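Local coordinates for capsule biosynthesis protein capD (Bacillus anthracis, PDB 3G9K), which cleaves the poly-gamma-D-glutamate capsule and, as a transpeptidase, joins it by an amide bond to meso-diaminopimelic acid of the peptidoglycan, at residues E106-F111 with D166-G171; E112-Y117 with K133-K138; G11-S16 with P62-K67; I72-P77 with G147-L152. All blocks are in the same frame, centred on the assembly; numbering follows the deposited sequence.

Interaction 1 of 4, residues E106-F111 with D166-G171; sequences EYRFTF and DGRRNG. With GLU (glutamic acid), chain F.
R108 and R168 reach each other from opposite directions and lay their guanidinium groups flat one on the other, planes 12° apart and centres 3.6 Å apart. Both are extended chains with CG anti to the carbonyl carbon, a shape that carries them past each other until R168 NH1 lies over the rim of the R108 plane. D166 probably balances the two stacked cations, giving one carboxylate oxygen to each. R108 grips it end-on: NH1 at 2.9 Å and NH2 at 3.0 Å both point to D166 OD2, the first on its syn lone pair and the second from above the carboxylate plane. The R108 guanidinium and the D166 carboxylate are turned 82° apart. D166 OD1 lies in the plane of the R168 guanidinium and takes its NH1 at 2.8 Å; it also takes the backbone N of R168 at 3.1 Å from the opposite face. That second bond closes an Asx turn and fixes the carboxylate's rotation. A weak bond from R168 NH2 to E106 O (3.0 Å) adds a further link. Further partners complete the network: R168 NE pairs with E119, R108 NH1 donates to F146 O, and D166 OD2 also accepts from V149 N. The concentration of charge should favour an ionised D166. Next along the chain, R169, in one of its two conformers, sends NH1 to OE2 of the bound glutamate at 2.6 Å. The arrangement is therefore a salt-bridge network, closed by an Asx turn, next in the chain to R169 of the poly-gamma-D-glutamate binding site.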
loop_
_atom_site.group_PDB
_atom_site.type_symbol
_atom_site.label_atom_id
_atom_site.label_comp_id
_atom_site.label_asym_id
_atom_site.label_seq_id
_atom_site.Cartn_x
_atom_site.Cartn_y
_atom_site.Cartn_z
ATOM N N GLU B 106 7.322 -17.478 1.761
ATOM C CA GLU B 106 7.452 -18.198 3.027
ATOM C C GLU B 106 6.235 -17.842 3.870
ATOM O O GLU B 106 5.794 -16.700 3.854
ATOM C CB GLU B 106 8.713 -17.756 3.771
ATOM C CG GLU B 106 9.156 -18.690 4.884
ATOM C CD GLU B 106 10.581 -18.451 5.412
ATOM O OE1 GLU B 106 11.275 -17.490 5.034
ATOM O OE2 GLU B 106 11.019 -19.280 6.246
ATOM N N TYR B 107 5.746 -18.797 4.658
ATOM C CA TYR B 107 4.629 -18.534 5.567
ATOM C C TYR B 107 5.035 -17.524 6.648
ATOM O O TYR B 107 6.181 -17.476 7.078
ATOM C CB TYR B 107 4.162 -19.853 6.211
ATOM C CG TYR B 107 3.577 -20.835 5.220
ATOM C CD1 TYR B 107 2.483 -20.479 4.436
ATOM C CD2 TYR B 107 4.104 -22.127 5.077
ATOM C CE1 TYR B 107 1.941 -21.351 3.552
ATOM C CE2 TYR B 107 3.546 -23.019 4.191
ATOM C CZ TYR B 107 2.470 -22.625 3.427
ATOM O OH TYR B 107 1.885 -23.499 2.522
ATOM N N ARG B 108 4.073 -16.735 7.094
ATOM C CA ARG B 108 4.356 -15.604 7.947
ATOM C C ARG B 108 3.748 -15.758 9.342
ATOM O O ARG B 108 2.891 -16.629 9.565
ATOM C CB ARG B 108 3.819 -14.341 7.286
ATOM C CG ARG B 108 4.594 -13.968 6.030
ATOM C CD ARG B 108 3.937 -12.872 5.241
ATOM N NE ARG B 108 4.645 -12.715 3.976
ATOM C CZ ARG B 108 4.189 -12.051 2.915
ATOM N NH1 ARG B 108 3.062 -11.361 2.984
ATOM N NH2 ARG B 108 4.914 -12.062 1.792
ATOM N N PHE B 109 4.204 -14.891 10.243
ATOM C CA PHE B 109 3.630 -14.748 11.587
ATOM C C PHE B 109 3.641 -13.293 12.018
ATOM O O PHE B 109 4.545 -12.532 11.654
ATOM C CB PHE B 109 4.435 -15.565 12.605
ATOM C CG PHE B 109 5.878 -15.161 12.690
ATOM C CD1 PHE B 109 6.828 -15.793 11.902
ATOM C CD2 PHE B 109 6.281 -14.156 13.531
ATOM C CE1 PHE B 109 8.157 -15.420 11.962
ATOM C CE2 PHE B 109 7.602 -13.766 13.595
ATOM C CZ PHE B 109 8.547 -14.406 12.813
ATOM N N THR B 110 2.654 -12.919 12.824
ATOM C CA THR B 110 2.613 -11.592 13.449
ATOM C C THR B 110 2.154 -11.723 14.901
ATOM O O THR B 110 1.612 -12.745 15.283
ATOM C CB THR B 110 1.630 -10.632 12.724
ATOM O OG1 THR B 110 0.291 -11.121 12.855
ATOM C CG2 THR B 110 1.988 -10.517 11.224
ATOM N N PHE B 111 2.338 -10.662 15.676
ATOM C CA PHE B 111 1.990 -10.657 17.094
ATOM C C PHE B 111 1.005 -9.553 17.430
ATOM O O PHE B 111 1.091 -8.449 16.901
ATOM C CB PHE B 111 3.250 -10.510 17.917
ATOM C CG PHE B 111 4.167 -11.676 17.784
ATOM C CD1 PHE B 111 5.179 -11.674 16.834
ATOM C CD2 PHE B 111 3.986 -12.802 18.563
ATOM C CE1 PHE B 111 6.017 -12.760 16.699
ATOM C CE2 PHE B 111 4.823 -13.881 18.429
ATOM C CZ PHE B 111 5.844 -13.852 17.488
ATOM N N ASP B 166 3.225 -10.848 -4.448
ATOM C CA ASP B 166 2.703 -11.730 -3.413
ATOM C C ASP B 166 1.459 -12.486 -3.923
ATOM O O ASP B 166 0.414 -11.902 -4.093
ATOM C CB ASP B 166 2.352 -10.881 -2.199
ATOM C CG ASP B 166 2.312 -11.667 -0.914
ATOM O OD1 ASP B 166 1.868 -12.841 -0.914
ATOM O OD2 ASP B 166 2.683 -11.065 0.116
ATOM N N GLY B 167 1.593 -13.794 -4.080
ATOM C CA GLY B 167 0.458 -14.667 -4.443
ATOM C C GLY B 167 -0.758 -14.582 -3.533
ATOM O O GLY B 167 -1.881 -14.862 -3.949
ATOM N N ARG B 168 -0.566 -14.143 -2.292
ATOM C CA ARG B 168 -1.720 -13.912 -1.431
ATOM C C ARG B 168 -2.747 -12.951 -2.016
ATOM O O ARG B 168 -3.894 -13.047 -1.657
ATOM C CB ARG B 168 -1.296 -13.432 -0.045
ATOM C CG ARG B 168 -0.415 -14.423 0.696
ATOM C CD ARG B 168 0.329 -13.729 1.830
ATOM N NE ARG B 168 1.189 -14.645 2.559
ATOM C CZ ARG B 168 2.393 -15.034 2.124
ATOM N NH1 ARG B 168 2.880 -14.554 0.987
ATOM N NH2 ARG B 168 3.127 -15.862 2.837
ATOM N N ARG B 169 -2.311 -12.034 -2.892
ATOM C CA ARG B 169 -3.124 -10.978 -3.526
ATOM C C ARG B 169 -3.101 -11.093 -5.054
ATOM O O ARG B 169 -3.517 -10.164 -5.752
ATOM C CB ARG B 169 -2.546 -9.592 -3.188
ATOM C CG ARG B 169 -2.452 -9.263 -1.713
ATOM C CD ARG B 169 -3.615 -8.421 -1.163
ATOM N NE ARG B 169 -3.535 -8.377 0.300
ATOM C CZ ARG B 169 -4.120 -7.480 1.090
ATOM N NH1 ARG B 169 -4.864 -6.492 0.587
ATOM N NH2 ARG B 169 -3.937 -7.570 2.394
ATOM N N ASN B 170 -2.618 -12.223 -5.574
ATOM C CA ASN B 170 -2.338 -12.374 -7.005
ATOM C C ASN B 170 -1.376 -11.327 -7.553
ATOM O O ASN B 170 -1.502 -10.911 -8.697
ATOM C CB ASN B 170 -3.642 -12.396 -7.823
ATOM C CG ASN B 170 -4.770 -13.042 -7.069
ATOM O OD1 ASN B 170 -5.841 -12.435 -6.843
ATOM N ND2 ASN B 170 -4.539 -14.254 -6.643
ATOM N N GLY B 171 -0.394 -10.942 -6.724
ATOM C CA GLY B 171 0.609 -10.012 -7.120
ATOM C C GLY B 171 1.530 -10.570 -8.176
ATOM O O GLY B 171 1.868 -11.745 -8.160
HETATM N N GLU F . -6.698 -3.125 7.726
HETATM C CA GLU F . -6.079 -3.299 6.419
HETATM C C GLU F . -5.467 -1.990 5.879
HETATM O O GLU F . -6.175 -0.985 5.821
HETATM C CB GLU F . -7.150 -3.835 5.466
HETATM C CG GLU F . -6.864 -3.639 3.989
HETATM C CD GLU F . -5.739 -4.491 3.468
HETATM O OE1 GLU F . -4.900 -4.959 4.266
HETATM O OE2 GLU F . -5.705 -4.651 2.233
HETATM O OXT GLU F . -4.285 -1.880 5.478
#

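Interaction 2 of 4, residues E112-Y117 with K133-K138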
loop_
_atom_site.group_PDB
_atom_site.type_symbol
_atom_site.label_atom_id
_atom_site.label_comp_id
_atom_site.label_asym_id
_atom_site.label_seq_id
_atom_site.Cartn_x
_atom_site.Cartn_y
_atom_site.Cartn_z
ATOM N N GLU B 112 0.095 -9.867 18.323
ATOM C CA GLU B 112 -0.905 -8.953 18.795
ATOM C C GLU B 112 -0.987 -9.193 20.293
ATOM O O GLU B 112 -1.360 -10.249 20.722
ATOM C CB GLU B 112 -2.207 -9.258 18.106
ATOM C CG GLU B 112 -3.436 -8.747 18.769
ATOM C CD GLU B 112 -3.645 -7.301 18.506
ATOM O OE1 GLU B 112 -2.939 -6.495 19.115
ATOM O OE2 GLU B 112 -4.501 -6.950 17.691
ATOM N N LYS B 113 -0.569 -8.224 21.081
ATOM C CA LYS B 113 -0.424 -8.455 22.487
ATOM C C LYS B 113 0.285 -9.760 22.676
ATOM O O LYS B 113 1.292 -10.002 22.074
ATOM C CB LYS B 113 -1.780 -8.512 23.178
ATOM C CG LYS B 113 -2.341 -7.167 23.562
ATOM C CD LYS B 113 -2.725 -6.392 22.323
ATOM C CE LYS B 113 -3.725 -5.266 22.563
ATOM N NZ LYS B 113 -4.092 -4.662 21.249
ATOM N N ASN B 114 -0.263 -10.618 23.507
ATOM C CA ASN B 114 0.394 -11.876 23.815
ATOM C C ASN B 114 0.163 -13.027 22.830
ATOM O O ASN B 114 0.655 -14.078 23.037
ATOM C CB ASN B 114 0.034 -12.304 25.232
ATOM C CG ASN B 114 1.151 -12.969 25.924
ATOM O OD1 ASN B 114 2.279 -12.502 25.903
ATOM N ND2 ASN B 114 0.852 -14.092 26.560
ATOM N N THR B 115 -0.565 -12.812 21.753
ATOM C CA THR B 115 -0.853 -13.853 20.750
ATOM C C THR B 115 0.111 -13.794 19.556
ATOM O O THR B 115 0.495 -12.716 19.101
ATOM C CB THR B 115 -2.294 -13.729 20.166
ATOM O OG1 THR B 115 -3.266 -13.685 21.224
ATOM C CG2 THR B 115 -2.608 -14.902 19.231
ATOM N N ALA B 116 0.479 -14.963 19.053
ATOM C CA ALA B 116 1.229 -15.074 17.813
ATOM C C ALA B 116 0.265 -15.622 16.756
ATOM O O ALA B 116 -0.263 -16.724 16.885
ATOM C CB ALA B 116 2.429 -15.975 17.991
ATOM N N TYR B 117 -0.015 -14.810 15.741
ATOM C CA TYR B 117 -0.841 -15.243 14.634
ATOM C C TYR B 117 0.077 -15.883 13.619
ATOM O O TYR B 117 1.128 -15.352 13.322
ATOM C CB TYR B 117 -1.602 -14.080 14.021
ATOM C CG TYR B 117 -2.707 -13.530 14.905
ATOM C CD1 TYR B 117 -3.787 -14.329 15.300
ATOM C CD2 TYR B 117 -2.691 -12.208 15.312
ATOM C CE1 TYR B 117 -4.816 -13.812 16.095
ATOM C CE2 TYR B 117 -3.705 -11.683 16.119
ATOM C CZ TYR B 117 -4.759 -12.485 16.506
ATOM O OH TYR B 117 -5.746 -11.928 17.288
ATOM N N LYS B 133 6.835 -18.883 27.005
ATOM C CA LYS B 133 7.538 -17.620 26.762
ATOM C C LYS B 133 6.911 -16.306 27.294
ATOM O O LYS B 133 7.670 -15.368 27.555
ATOM C CB LYS B 133 7.901 -17.485 25.273
ATOM C CG LYS B 133 9.340 -17.898 24.963
ATOM C CD LYS B 133 10.331 -16.905 25.594
ATOM C CE LYS B 133 11.663 -16.844 24.853
ATOM N NZ LYS B 133 12.353 -15.539 25.090
ATOM N N GLY B 134 5.589 -16.182 27.469
ATOM C CA GLY B 134 4.576 -17.172 27.143
ATOM C C GLY B 134 3.591 -16.611 26.139
ATOM O O GLY B 134 2.568 -16.042 26.514
ATOM N N LEU B 135 3.914 -16.767 24.858
ATOM C CA LEU B 135 3.027 -16.371 23.764
ATOM C C LEU B 135 2.102 -17.537 23.466
ATOM O O LEU B 135 2.543 -18.686 23.475
ATOM C CB LEU B 135 3.826 -16.045 22.488
ATOM C CG LEU B 135 4.832 -14.883 22.430
ATOM C CD1 LEU B 135 4.204 -13.567 22.871
ATOM C CD2 LEU B 135 6.084 -15.193 23.234
ATOM N N ASN B 136 0.831 -17.258 23.199
ATOM C CA ASN B 136 -0.051 -18.300 22.671
ATOM C C ASN B 136 -0.209 -18.125 21.163
ATOM O O ASN B 136 0.057 -17.050 20.634
ATOM C CB ASN B 136 -1.393 -18.374 23.414
ATOM C CG ASN B 136 -2.227 -17.128 23.265
ATOM O OD1 ASN B 136 -3.141 -17.084 22.439
ATOM N ND2 ASN B 136 -1.945 -16.117 24.081
ATOM N N VAL B 137 -0.618 -19.189 20.480
ATOM C CA VAL B 137 -0.512 -19.266 19.024
ATOM C C VAL B 137 -1.854 -19.595 18.393
ATOM O O VAL B 137 -2.558 -20.480 18.862
ATOM C CB VAL B 137 0.533 -20.320 18.614
ATOM C CG1 VAL B 137 0.559 -20.507 17.117
ATOM C CG2 VAL B 137 1.915 -19.915 19.126
ATOM N N LYS B 138 -2.195 -18.875 17.329
ATOM C CA LYS B 138 -3.481 -19.023 16.651
ATOM C C LYS B 138 -3.300 -18.864 15.141
ATOM O O LYS B 138 -2.817 -17.837 14.675
ATOM C CB LYS B 138 -4.463 -17.972 17.188
ATOM C CG LYS B 138 -5.801 -17.836 16.432
ATOM C CD LYS B 138 -7.029 -18.148 17.301
ATOM C CE LYS B 138 -8.243 -17.310 16.891
ATOM N NZ LYS B 138 -9.516 -17.794 17.522
#
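A116 and N136 make the central bond of this pairing: A116 N donates to N136 O at 2.7 Å, nearly straight at 167°. The next rung returns from K138 N to A116 O at 2.9 Å, and N136 N reaches N114 O at 3.2 Å. CA-H...O contacts, such as V137 CA to A116 O (3.3 Å), fill the spaces between the rungs. T115, A116 and Y117 thus stand beside N136, V137 and K138 in parallel register.

Side chains follow the usual alternation. A116 CB meets V137 CG2 at 4.1 Å on one face, while T115, Y117, N136 and K138 lie on the other. There Y117 and K138 run side by side in the same direction, CE1 of the ring 4.2 Å from K138 CG; T115 CG2, anti to its own backbone N (chi1 -53° for OG1), comes down over a rim of the Y117 ring. T115 and N136 pass at a slant, OG1 to OD1 3.6 Å. Just before the paired residues, N114 ND2 makes a weak bond to G134 O, the residue after a cis peptide.

Further out, a type II' turn from E112 to T115 leads from strand 109-112 into strand 115-118; F111 packs on A116 and L135, and T110 bonds Y117. M268 and E272 of the other chain pack against A116 and L135. Two parallel neighbouring strands, 115-118 and 136-139, joined through helix 124-131, make this a beta-alpha-beta unit, with a hairpin partner on the far edge of strand 115-118.

Interaction 3 of 4, residues G11-S16 with P62-K67; sequences GTVVSS and PTVLKK
Two strands from different sheets lie face to face here, and V13 and S15 of strand 13-19 meet P62, V64 and the backbone of T63 of the 62-67 segment. This is sheet-on-sheet packing, consistent with the layered core of the N-terminal nucleophile hydrolases. The two strand axes approach to 7.2 Å and run roughly antiparallel, at 147°, with the side chains in between.

V13 and V64 reach toward each other tip to tip. V64 has CG1 anti to its backbone N (chi1 166°), which leaves CG2 beside that N and directed at V13; the two CG2 methyls are 3.5 Å apart, tighter than ordinary van der Waals contact. The CG1 methyls are farther apart, at 3.8 Å. V13 chi1, 34°, lies off the staggered positions, which fits a squeezed contact.

Two residues on, S15 packs against the proline. Its carbonyl O lies 3.2 Å from P62 CB, and its OG, anti to the backbone N, is 3.4 Å from T63 O, a weak bond whose proton has another acceptor in reach: the carbonyl of I74. At the other end K66 NZ donates to a water at 3.0 Å; that water also lies close to G11 O, but the 2.5 Å separation is short enough to be doubtful.

Outside the pair, strand 2-7 lies beside strand 13-19 and its H3 packs on both S15 and P62. Strand 70-75 is the partner of strand 63-67, and residues of both strands, 13-19 and 63-67, pair antiparallel with the other chain, so the sheets run on across the interface.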
loop_
_atom_site.group_PDB
_atom_site.type_symbol
_atom_site.label_atom_id
_atom_site.label_comp_id
_atom_site.label_asym_id
_atom_site.label_seq_id
_atom_site.Cartn_x
_atom_site.Cartn_y
_atom_site.Cartn_z
ATOM N N GLY B 11 15.939 5.429 -13.703
ATOM C CA GLY B 11 16.216 4.804 -12.400
ATOM C C GLY B 11 15.408 5.408 -11.275
ATOM O O GLY B 11 15.705 5.198 -10.103
ATOM N N THR B 12 14.383 6.179 -11.611
ATOM C CA THR B 12 13.536 6.765 -10.575
ATOM C C THR B 12 12.640 5.624 -10.096
ATOM O O THR B 12 12.168 4.835 -10.898
ATOM C CB THR B 12 12.675 7.917 -11.090
ATOM O OG1 THR B 12 13.534 8.951 -11.594
ATOM C CG2 THR B 12 11.784 8.465 -9.999
ATOM N N VAL B 13 12.440 5.554 -8.790
ATOM C CA VAL B 13 11.627 4.498 -8.179
ATOM C C VAL B 13 10.454 5.156 -7.473
ATOM O O VAL B 13 10.580 6.099 -6.694
ATOM C CB VAL B 13 12.449 3.500 -7.295
ATOM C CG1 VAL B 13 13.576 4.166 -6.600
ATOM C CG2 VAL B 13 11.591 2.684 -6.302
ATOM N N VAL B 14 9.277 4.671 -7.795
ATOM C CA VAL B 14 8.117 5.068 -7.056
ATOM C C VAL B 14 7.660 3.862 -6.226
ATOM O O VAL B 14 7.510 2.749 -6.767
ATOM C CB VAL B 14 6.944 5.440 -8.019
ATOM C CG1 VAL B 14 5.634 5.588 -7.234
ATOM C CG2 VAL B 14 7.267 6.715 -8.860
ATOM N N SER B 15 7.323 4.112 -4.975
ATOM C CA SER B 15 6.740 3.080 -4.109
ATOM C C SER B 15 5.518 3.720 -3.491
ATOM O O SER B 15 5.650 4.708 -2.733
ATOM C CB SER B 15 7.754 2.683 -3.056
ATOM O OG SER B 15 7.347 1.580 -2.301
ATOM N N SER B 16 4.341 3.181 -3.795
ATOM C CA SER B 16 3.091 3.842 -3.383
ATOM C C SER B 16 2.134 2.853 -2.753
ATOM O O SER B 16 1.984 1.719 -3.226
ATOM C CB SER B 16 2.462 4.565 -4.561
ATOM O OG SER B 16 1.180 5.069 -4.214
ATOM N N PRO B 62 5.505 2.705 2.492
ATOM C CA PRO B 62 6.227 2.572 1.213
ATOM C C PRO B 62 7.688 2.961 1.459
ATOM O O PRO B 62 7.948 3.917 2.182
ATOM C CB PRO B 62 5.510 3.548 0.283
ATOM C CG PRO B 62 4.764 4.506 1.238
ATOM C CD PRO B 62 4.454 3.729 2.450
ATOM N N THR B 63 8.599 2.184 0.882
ATOM C CA THR B 63 10.000 2.209 1.245
ATOM C C THR B 63 10.869 1.973 -0.009
ATOM O O THR B 63 10.478 1.250 -0.929
ATOM C CB THR B 63 10.279 1.156 2.375
ATOM O OG1 THR B 63 9.528 1.503 3.549
ATOM C CG2 THR B 63 11.807 1.044 2.779
ATOM N N VAL B 64 12.047 2.616 -0.029
ATOM C CA VAL B 64 13.074 2.388 -1.046
ATOM C C VAL B 64 14.393 2.215 -0.283
ATOM O O VAL B 64 14.641 2.916 0.687
ATOM C CB VAL B 64 13.162 3.600 -2.056
ATOM C CG1 VAL B 64 14.415 3.542 -2.898
ATOM C CG2 VAL B 64 11.885 3.645 -2.951
ATOM N N LEU B 65 15.182 1.242 -0.717
ATOM C CA LEU B 65 16.519 0.979 -0.197
ATOM C C LEU B 65 17.520 1.116 -1.324
ATOM O O LEU B 65 17.305 0.564 -2.392
ATOM C CB LEU B 65 16.595 -0.450 0.312
ATOM C CG LEU B 65 15.748 -0.743 1.553
ATOM C CD1 LEU B 65 14.399 -1.295 1.189
ATOM C CD2 LEU B 65 16.485 -1.698 2.497
ATOM N N LYS B 66 18.624 1.833 -1.102
ATOM C CA LYS B 66 19.634 1.988 -2.149
ATOM C C LYS B 66 21.046 1.849 -1.595
ATOM O O LYS B 66 21.381 2.411 -0.546
ATOM C CB LYS B 66 19.526 3.350 -2.856
ATOM C CG LYS B 66 18.194 3.629 -3.532
ATOM C CD LYS B 66 18.112 5.004 -4.163
ATOM C CE LYS B 66 18.938 5.124 -5.444
ATOM N NZ LYS B 66 18.673 6.416 -6.191
ATOM N N LYS B 67 21.844 1.102 -2.353
ATOM C CA LYS B 67 23.290 0.931 -2.149
ATOM C C LYS B 67 23.941 1.084 -3.479
ATOM O O LYS B 67 23.279 0.940 -4.507
ATOM C CB LYS B 67 23.581 -0.501 -1.784
ATOM C CG LYS B 67 23.840 -0.707 -0.360
ATOM C CD LYS B 67 24.228 -2.142 -0.104
ATOM C CE LYS B 67 23.308 -3.095 -0.797
ATOM N NZ LYS B 67 23.862 -3.659 -2.056
HETATM O O HOH W 1 16.265 6.220 -7.885
#

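Interaction 4 of 4, residues I72-P77 with G147-L152; sequences IGIGSP and GGVQAL
The flat groups here are the peptide units of I72-P77 and G147-L152, and they meet edge to edge, N-H to C=O: G73 N lies in the plane of the L152 carbonyl at 2.9 Å, while L152 N returns to G73 O, tilted 17° from the plane of the G73 carbonyl. This is an antiparallel ladder of a four-stranded antiparallel sheet, in which strands 70-75 and 150-155 are the middle pair; residues 72-75 and 150-152 run antiparallel, at 175°. A second hydrogen-bonded pair follows at G75 and Q150, with Q150 N to G75 O at 3.1 Å.

Faces alternate. I74 and A151 form a non-hydrogen-bonded pair on one side, I74 CG1 4.0 Å from A151 CB. With CG1 anti to its backbone N, I74 also slants across to V149, CG1 to CG1 at 3.8 Å. V149 is met from outside by helices 82-94 and 100-105. L152 lies on the other side and packs on V5 and I7 of strand 2-7. A sheet with helices over one face and a second sheet over the other matches the sandwich of Ntn hydrolases.

Toward the active site the ladder gives way to S76 and P77. P77, which lines the glutamate pocket and touches T1, is pressed onto the G147-G148 backbone, CD 3.1 Å from G148 O. S76 holds this end together with one hydroxyl: turned anti to its backbone N (chi1 -168°), OG accepts from G148 N at 3.0 Å and donates to P77 O at 2.8 Å, on a lone pair in the carbonyl plane.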
loop_
_atom_site.group_PDB
_atom_site.type_symbol
_atom_site.label_atom_id
_atom_site.label_comp_id
_atom_site.label_asym_id
_atom_site.label_seq_id
_atom_site.Cartn_x
_atom_site.Cartn_y
_atom_site.Cartn_z
ATOM N N ILE B 72 16.116 -1.090 -4.331
ATOM C CA ILE B 72 14.929 -1.859 -3.996
ATOM C C ILE B 72 13.765 -0.924 -3.676
ATOM O O ILE B 72 13.908 -0.007 -2.896
ATOM C CB ILE B 72 15.110 -2.779 -2.769
ATOM C CG1 ILE B 72 16.260 -3.752 -2.954
ATOM C CG2 ILE B 72 13.837 -3.577 -2.483
ATOM C CD1 ILE B 72 16.620 -4.436 -1.618
ATOM N N GLY B 73 12.613 -1.177 -4.305
ATOM C CA GLY B 73 11.335 -0.512 -3.931
ATOM C C GLY B 73 10.412 -1.595 -3.390
ATOM O O GLY B 73 10.308 -2.662 -3.974
ATOM N N ILE B 74 9.756 -1.344 -2.267
ATOM C CA ILE B 74 9.029 -2.401 -1.575
ATOM C C ILE B 74 7.928 -1.778 -0.725
ATOM O O ILE B 74 8.043 -0.634 -0.233
ATOM C CB ILE B 74 9.990 -3.340 -0.731
ATOM C CG1 ILE B 74 9.329 -4.593 -0.201
ATOM C CG2 ILE B 74 10.655 -2.532 0.492
ATOM C CD1 ILE B 74 10.289 -5.678 0.235
ATOM N N GLY B 75 6.874 -2.562 -0.518
ATOM C CA GLY B 75 5.806 -2.190 0.393
ATOM C C GLY B 75 4.782 -3.282 0.472
ATOM O O GLY B 75 4.882 -4.286 -0.246
ATOM N N SER B 76 3.766 -3.054 1.310
ATOM C CA SER B 76 2.709 -4.050 1.554
ATOM C C SER B 76 1.462 -3.443 2.152
ATOM O O SER B 76 1.569 -2.558 2.970
ATOM C CB SER B 76 3.193 -5.113 2.539
ATOM O OG SER B 76 2.287 -6.234 2.577
ATOM N N PRO B 77 0.287 -3.997 1.821
ATOM C CA PRO B 77 -0.877 -3.807 2.636
ATOM C C PRO B 77 -0.816 -4.675 3.918
ATOM O O PRO B 77 0.190 -5.357 4.171
ATOM C CB PRO B 77 -1.997 -4.245 1.704
ATOM C CG PRO B 77 -1.366 -5.322 0.906
ATOM C CD PRO B 77 -0.008 -4.847 0.658
ATOM N N GLY B 147 -0.793 -9.926 4.426
ATOM C CA GLY B 147 -0.322 -8.823 3.562
ATOM C C GLY B 147 -0.268 -9.140 2.088
ATOM O O GLY B 147 -0.978 -9.992 1.615
ATOM N N GLY B 148 0.618 -8.450 1.378
ATOM C CA GLY B 148 0.690 -8.506 -0.093
ATOM C C GLY B 148 1.889 -7.729 -0.574
ATOM O O GLY B 148 1.732 -6.624 -1.171
ATOM N N VAL B 149 3.064 -8.280 -0.311
ATOM C CA VAL B 149 4.340 -7.569 -0.527
ATOM C C VAL B 149 4.610 -7.508 -2.038
ATOM O O VAL B 149 4.560 -8.528 -2.732
ATOM C CB VAL B 149 5.519 -8.245 0.205
ATOM C CG1 VAL B 149 6.869 -7.528 -0.118
ATOM C CG2 VAL B 149 5.268 -8.330 1.753
ATOM N N GLN B 150 4.883 -6.307 -2.532
ATOM C CA GLN B 150 5.234 -6.062 -3.922
ATOM C C GLN B 150 6.551 -5.312 -3.935
ATOM O O GLN B 150 6.720 -4.385 -3.163
ATOM C CB GLN B 150 4.183 -5.185 -4.591
ATOM C CG GLN B 150 2.864 -5.775 -4.540
ATOM C CD GLN B 150 2.663 -6.925 -5.519
ATOM O OE1 GLN B 150 3.275 -7.016 -6.621
ATOM N NE2 GLN B 150 1.790 -7.795 -5.136
ATOM N N ALA B 151 7.443 -5.691 -4.839
ATOM C CA ALA B 151 8.788 -5.116 -4.872
ATOM C C ALA B 151 9.370 -5.131 -6.309
ATOM O O ALA B 151 8.957 -5.946 -7.164
ATOM C CB ALA B 151 9.690 -5.919 -3.962
ATOM N N LEU B 152 10.266 -4.192 -6.573
ATOM C CA LEU B 152 11.199 -4.281 -7.719
ATOM C C LEU B 152 12.602 -4.104 -7.185
ATOM O O LEU B 152 12.810 -3.425 -6.191
ATOM C CB LEU B 152 10.883 -3.238 -8.812
ATOM C CG LEU B 152 9.560 -3.355 -9.549
ATOM C CD1 LEU B 152 9.389 -2.061 -10.406
ATOM C CD2 LEU B 152 9.428 -4.609 -10.437
#

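How the interactions relate
Interactions 3 and 4 lie closest, about 10 Å centre to centre, on neighbouring strands 63-67 and 70-75 of one sheet. Interaction 1 is about 11 Å from interaction 4, centre to centre; they touch through D166 OD2 to V149 N and R169 NE to G147 O, both probable hydrogen bonds, and both border the glutamate pocket. Interaction 2 is outlying, about 19 Å from interaction 1 and about 33 Å from interaction 3 between centres, in the small mixed sheet it shares with 106-111. Along the chain interaction 3 closes before the others open; interaction 2 falls within the spans of both 1 and 4, which cross each other. Contacts thus run from sandwich to pocket to beta-alpha-beta unit.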